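Local coordinates for protein transcriptional regulator I2 (Pseudomonas fluorescens A506, PDB 4MO7) that is a superantigen associated with Crohn's disease that has a TetR-family fold and probably also acts as a DNA-binding transcriptional regulator, at residues Ala90-Ser95 with Gln152-Val157; Ala145-Tyr150 with Ile173-Leu178. One frame throughout, in Å; residues are numbered along the deposited sequence.

Overall arrangement
Both contacts lie in the helical body of the chain and share helix 137-163, which gives A145-Y150 to interaction 2 and, just after it, Q152-V157 to interaction 1. Along the sequence the order is 90-95, 145-150, 152-157, 173-178, so the two pairings interlock rather than nest. Interaction 1 joins this helix to helix 73-97 and interaction 2 joins it to helix 171-183; their centres lie about 11 Å apart. They touch directly: W154 meets R175 and L178, and M92 CE meets Y150. Helix 137-163 thus takes part in a largely apolar contact with helix 73-97 and a polar one with helix 171-183, which itself reaches the second subunit.

Interaction 1: Ala90-Ser95 with Gln152-Val157; sequences AMMRAS and QIWLQV
I153 is the hub of the contact, held between the end of M92 and the long arm of R93. M92, I153 and W154 form its buried, packed part. The methyl CE of M92 lies 3.8 Å from I153 CG2, and the same methyl touches W154 CD1 at 4.1 Å. In M92 the bend at chi2 (-139°) puts SD beside the indole, 4.1 Å from W154 NE1, and the turn at chi3 swings CE onto I153. This is an oblique Met-aromatic contact, with SD 42° off the normal of the five-membered ring. The two helices run nearly parallel here, 21° between directions and 11.5 Å between axes, a wide spacing bridged by side chains. They are the helices 73-97 and 137-163 of a TetR-like all-helical fold, and L109 of helix 102-110 closes over both M92 and W154. On the exposed rim the contact thins to R93. Its chain runs extended from CG to NE and crosses the isoleucine at a slant; I153 CD1 sits over the centre of one face of the guanidinium, 3.8 Å from its plane. M92 and R93 each have two modelled conformers, and the distances hold for one of them.

Interaction 2: Ala145-Tyr150 with Ile173-Leu178; sequences ALRDVY and ITRRFL
R175 NH2 is the atom on which this sparse contact converges, meeting one carbon and one nitrogen of the facing helix. It lies 3.7 Å from Y150 CE1, at the edge of the phenol ring and near its plane, with the ring and guanidinium planes turned 54° apart. R147 comes from the opposite direction, and its NH1 stands 4.0 Å from R175 NH2, near the plane of the R175 guanidinium and at its edge. The planes of the two guanidinium groups are 77° apart, so they do not stack. Both arginine chains start with CG beside the carbonyl carbon and bend at chi2, which carries their charged ends into the gap between helices whose nearest CA atoms, of Y150 and R175, are 12.0 Å apart.

Both arginines gather round the carboxylate of E151, which forms salt bridges through OE2 to R147 NH1 and through OE1 to R175 NE, while E113 OE2 is hydrogen-bonded to Y150 OH and salt-bridged to R175 NH2. The two carboxylates thus fix the turn of the buried R175 group and probably offset its charge, while W154 adds a cation-pi contact. Farther out, L146 packs on helix 73-97; the cluster itself lies between helix 137-163 and helix 171-183, and other residues of the latter, I173, R176 and F177, pack on W188 and M207 of the second subunit.

Interaction 1: Ala90-Ser95 with Gln152-Val157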
loop_
_atom_site.group_PDB
_atom_site.type_symbol
_atom_site.label_atom_id
_atom_site.label_comp_id
_atom_site.label_asym_id
_atom_site.label_seq_id
_atom_site.Cartn_x
_atom_site.Cartn_y
_atom_site.Cartn_z
ATOM N N ALA A 90 8.977 20.608 -7.718
ATOM C CA ALA A 90 9.325 22.033 -7.556
ATOM C C ALA A 90 8.807 22.534 -6.226
ATOM O O ALA A 90 9.502 23.285 -5.515
ATOM C CB ALA A 90 8.750 22.888 -8.662
ATOM N N MET A 91 7.613 22.064 -5.879
ATOM C CA MET A 91 7.000 22.391 -4.585
ATOM C C MET A 91 7.811 21.848 -3.428
ATOM O O MET A 91 8.006 22.541 -2.406
ATOM C CB MET A 91 5.596 21.812 -4.490
ATOM C CG MET A 91 4.674 22.448 -5.472
ATOM S SD MET A 91 3.672 23.659 -4.652
ATOM C CE MET A 91 2.451 22.534 -3.982
ATOM N N MET A 92 8.209 20.583 -3.551
ATOM C CA MET A 92 9.119 19.993 -2.580
ATOM C C MET A 92 10.384 20.786 -2.358
ATOM O O MET A 92 10.780 21.022 -1.201
ATOM C CB MET A 92 9.480 18.545 -2.938
ATOM C CG MET A 92 8.417 17.545 -2.546
ATOM S SD MET A 92 9.095 16.038 -1.846
ATOM C CE MET A 92 10.439 15.628 -3.015
ATOM N N ARG A 93 11.065 21.180 -3.440
ATOM C CA ARG A 93 12.335 21.855 -3.291
ATOM C C ARG A 93 12.135 23.192 -2.655
ATOM O O ARG A 93 12.964 23.601 -1.842
ATOM C CB ARG A 93 13.074 22.065 -4.631
ATOM C CG ARG A 93 13.495 20.791 -5.353
ATOM C CD ARG A 93 14.214 21.154 -6.658
ATOM N NE ARG A 93 14.602 19.991 -7.456
ATOM C CZ ARG A 93 15.617 19.186 -7.140
ATOM N NH1 ARG A 93 16.302 19.394 -6.017
ATOM N NH2 ARG A 93 15.940 18.165 -7.928
ATOM N N ALA A 94 11.060 23.882 -3.037
ATOM C CA ALA A 94 10.746 25.201 -2.468
ATOM C C ALA A 94 10.509 25.076 -0.980
ATOM O O ALA A 94 11.011 25.896 -0.205
ATOM C CB ALA A 94 9.466 25.823 -3.146
ATOM N N SER A 95 9.723 24.076 -0.572
ATOM C CA SER A 95 9.502 23.834 0.873
ATOM C C SER A 95 10.816 23.545 1.577
ATOM O O SER A 95 11.083 24.112 2.648
ATOM C CB SER A 95 8.523 22.687 1.124
ATOM O OG SER A 95 7.266 22.982 0.560
ATOM N N GLN A 152 15.528 11.061 -5.345
ATOM C CA GLN A 152 16.836 11.512 -4.917
ATOM C C GLN A 152 16.735 12.668 -3.918
ATOM O O GLN A 152 17.554 12.777 -3.029
ATOM C CB GLN A 152 17.708 11.904 -6.154
ATOM C CG GLN A 152 17.975 10.651 -6.999
ATOM C CD GLN A 152 19.083 10.877 -8.011
ATOM O OE1 GLN A 152 19.298 12.022 -8.416
ATOM N NE2 GLN A 152 19.808 9.799 -8.406
ATOM N N ILE A 153 15.700 13.484 -4.008
ATOM C CA ILE A 153 15.512 14.553 -2.988
ATOM C C ILE A 153 15.240 13.919 -1.603
ATOM O O ILE A 153 15.863 14.299 -0.582
ATOM C CB ILE A 153 14.331 15.453 -3.355
ATOM C CG1 ILE A 153 14.650 16.320 -4.587
ATOM C CG2 ILE A 153 14.020 16.407 -2.201
ATOM C CD1 ILE A 153 13.367 17.046 -4.989
ATOM N N TRP A 154 14.369 12.915 -1.581
ATOM C CA TRP A 154 14.139 12.145 -0.349
ATOM C C TRP A 154 15.402 11.520 0.190
ATOM O O TRP A 154 15.717 11.610 1.418
ATOM C CB TRP A 154 13.141 11.034 -0.544
ATOM C CG TRP A 154 11.725 11.439 -0.469
ATOM C CD1 TRP A 154 10.869 11.794 -1.487
ATOM C CD2 TRP A 154 10.984 11.544 0.744
ATOM N NE1 TRP A 154 9.612 12.098 -0.978
ATOM C CE2 TRP A 154 9.662 11.947 0.403
ATOM C CE3 TRP A 154 11.326 11.352 2.092
ATOM C CZ2 TRP A 154 8.664 12.138 1.375
ATOM C CZ3 TRP A 154 10.328 11.513 3.049
ATOM C CH2 TRP A 154 9.015 11.916 2.673
ATOM N N LEU A 155 16.188 10.927 -0.706
ATOM C CA LEU A 155 17.402 10.283 -0.232
ATOM C C LEU A 155 18.408 11.320 0.282
ATOM O O LEU A 155 19.089 11.084 1.255
ATOM C CB LEU A 155 18.060 9.401 -1.317
ATOM C CG LEU A 155 17.132 8.280 -1.786
ATOM C CD1 LEU A 155 17.711 7.537 -3.047
ATOM C CD2 LEU A 155 16.850 7.269 -0.646
ATOM N N GLN A 156 18.523 12.465 -0.367
ATOM C CA GLN A 156 19.390 13.548 0.170
ATOM C C GLN A 156 19.011 13.951 1.595
ATOM O O GLN A 156 19.857 13.951 2.486
ATOM C CB GLN A 156 19.323 14.766 -0.752
ATOM C CG GLN A 156 19.999 16.059 -0.249
ATOM C CD GLN A 156 21.515 15.915 -0.162
ATOM O OE1 GLN A 156 22.141 15.131 -0.920
ATOM N NE2 GLN A 156 22.126 16.661 0.778
ATOM N N VAL A 157 17.739 14.250 1.785
ATOM C CA VAL A 157 17.225 14.717 3.073
ATOM C C VAL A 157 17.282 13.637 4.145
ATOM O O VAL A 157 17.692 13.920 5.287
ATOM C CB VAL A 157 15.819 15.229 2.877
ATOM C CG1 VAL A 157 15.040 15.499 4.241
ATOM C CG2 VAL A 157 15.870 16.498 2.036
#

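Interaction 2: Ala145-Tyr150 with Ile173-Leu178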
loop_
_atom_site.group_PDB
_atom_site.type_symbol
_atom_site.label_atom_id
_atom_site.label_comp_id
_atom_site.label_asym_id
_atom_site.label_seq_id
_atom_site.Cartn_x
_atom_site.Cartn_y
_atom_site.Cartn_z
ATOM N N ALA A 145 11.896 8.524 -15.065
ATOM C CA ALA A 145 13.030 9.415 -14.876
ATOM C C ALA A 145 12.763 10.581 -13.940
ATOM O O ALA A 145 13.641 10.921 -13.132
ATOM C CB ALA A 145 13.557 9.922 -16.193
ATOM N N LEU A 146 11.581 11.210 -14.039
ATOM C CA LEU A 146 11.221 12.286 -13.107
ATOM C C LEU A 146 11.030 11.740 -11.701
ATOM O O LEU A 146 11.364 12.421 -10.712
ATOM C CB LEU A 146 9.931 12.980 -13.533
ATOM C CG LEU A 146 10.100 13.658 -14.889
ATOM C CD1 LEU A 146 8.833 14.402 -15.250
ATOM C CD2 LEU A 146 11.247 14.654 -14.828
ATOM N N ARG A 147 10.421 10.565 -11.595
ATOM C CA ARG A 147 10.235 9.959 -10.257
ATOM C C ARG A 147 11.615 9.713 -9.627
ATOM O O ARG A 147 11.769 9.855 -8.426
ATOM C CB ARG A 147 9.515 8.625 -10.380
ATOM C CG ARG A 147 9.557 7.810 -9.122
ATOM C CD ARG A 147 8.665 8.411 -8.091
ATOM N NE ARG A 147 8.180 7.365 -7.204
ATOM C CZ ARG A 147 7.697 7.595 -5.996
ATOM N NH1 ARG A 147 7.644 8.840 -5.541
ATOM N NH2 ARG A 147 7.265 6.587 -5.243
ATOM N N ASP A 148 12.608 9.363 -10.444
ATOM C CA ASP A 148 13.959 9.116 -9.920
ATOM C C ASP A 148 14.479 10.358 -9.231
ATOM O O ASP A 148 15.047 10.261 -8.122
ATOM C CB ASP A 148 14.932 8.720 -11.056
ATOM C CG ASP A 148 16.282 8.268 -10.545
ATOM O OD1 ASP A 148 16.352 7.678 -9.451
ATOM O OD2 ASP A 148 17.290 8.463 -11.264
ATOM N N VAL A 149 14.311 11.512 -9.873
ATOM C CA VAL A 149 14.797 12.804 -9.314
ATOM C C VAL A 149 14.075 13.117 -8.005
ATOM O O VAL A 149 14.694 13.584 -7.006
ATOM C CB VAL A 149 14.594 13.928 -10.313
ATOM C CG1 VAL A 149 14.864 15.247 -9.677
ATOM C CG2 VAL A 149 15.530 13.684 -11.539
ATOM N N TYR A 150 12.766 12.844 -7.994
ATOM C CA TYR A 150 11.944 13.042 -6.785
ATOM C C TYR A 150 12.499 12.200 -5.675
ATOM O O TYR A 150 12.668 12.665 -4.556
ATOM C CB TYR A 150 10.514 12.608 -7.117
ATOM C CG TYR A 150 9.514 12.633 -5.960
ATOM C CD1 TYR A 150 9.358 11.536 -5.117
ATOM C CD2 TYR A 150 8.671 13.723 -5.809
ATOM C CE1 TYR A 150 8.363 11.554 -4.080
ATOM C CE2 TYR A 150 7.693 13.739 -4.810
ATOM C CZ TYR A 150 7.585 12.683 -3.945
ATOM O OH TYR A 150 6.633 12.785 -2.953
ATOM N N ILE A 173 16.068 1.855 2.945
ATOM C CA ILE A 173 14.972 0.985 3.436
ATOM C C ILE A 173 13.996 1.876 4.230
ATOM O O ILE A 173 12.767 1.709 4.130
ATOM C CB ILE A 173 15.477 -0.216 4.277
ATOM C CG1 ILE A 173 16.336 -1.173 3.391
ATOM C CG2 ILE A 173 14.248 -0.980 4.918
ATOM C CD1 ILE A 173 15.950 -1.247 1.950
ATOM N N THR A 174 14.534 2.849 4.955
ATOM C CA THR A 174 13.676 3.802 5.684
ATOM C C THR A 174 12.757 4.478 4.663
ATOM O O THR A 174 11.534 4.644 4.890
ATOM C CB THR A 174 14.489 4.850 6.428
ATOM O OG1 THR A 174 15.226 4.197 7.459
ATOM C CG2 THR A 174 13.569 5.881 7.081
ATOM N N ARG A 175 13.309 4.845 3.497
ATOM C CA ARG A 175 12.430 5.490 2.508
ATOM C C ARG A 175 11.358 4.520 1.957
ATOM O O ARG A 175 10.177 4.905 1.822
ATOM C CB ARG A 175 13.273 6.083 1.363
ATOM C CG ARG A 175 12.454 6.595 0.150
ATOM C CD ARG A 175 11.455 7.734 0.589
ATOM N NE ARG A 175 10.627 8.047 -0.616
ATOM C CZ ARG A 175 9.406 8.584 -0.589
ATOM N NH1 ARG A 175 8.805 8.852 0.587
ATOM N NH2 ARG A 175 8.745 8.735 -1.728
ATOM N N ARG A 176 11.741 3.255 1.693
ATOM C CA ARG A 176 10.769 2.258 1.223
ATOM C C ARG A 176 9.623 2.082 2.258
ATOM O O ARG A 176 8.475 1.962 1.873
ATOM C CB ARG A 176 11.427 0.918 1.070
ATOM C CG ARG A 176 12.639 0.885 0.116
ATOM C CD ARG A 176 12.150 0.901 -1.258
ATOM N NE ARG A 176 13.223 0.461 -2.171
ATOM C CZ ARG A 176 13.008 0.216 -3.458
ATOM N NH1 ARG A 176 13.995 -0.176 -4.258
ATOM N NH2 ARG A 176 11.789 0.370 -3.940
ATOM N N PHE A 177 9.945 2.062 3.547
ATOM C CA PHE A 177 8.887 1.853 4.578
ATOM C C PHE A 177 8.031 3.103 4.623
ATOM O O PHE A 177 6.809 3.038 4.722
ATOM C CB PHE A 177 9.546 1.697 5.975
ATOM C CG PHE A 177 10.160 0.305 6.263
ATOM C CD1 PHE A 177 9.669 -0.855 5.711
ATOM C CD2 PHE A 177 11.253 0.216 7.121
ATOM C CE1 PHE A 177 10.270 -2.148 6.009
ATOM C CE2 PHE A 177 11.846 -1.009 7.453
ATOM C CZ PHE A 177 11.386 -2.186 6.886
ATOM N N LEU A 178 8.651 4.275 4.595
ATOM C CA LEU A 178 7.883 5.527 4.637
ATOM C C LEU A 178 6.982 5.715 3.414
ATOM O O LEU A 178 5.813 6.172 3.513
ATOM C CB LEU A 178 8.859 6.733 4.822
ATOM C CG LEU A 178 8.291 8.081 5.223
ATOM C CD1 LEU A 178 7.508 8.025 6.561
ATOM C CD2 LEU A 178 9.449 9.098 5.286
#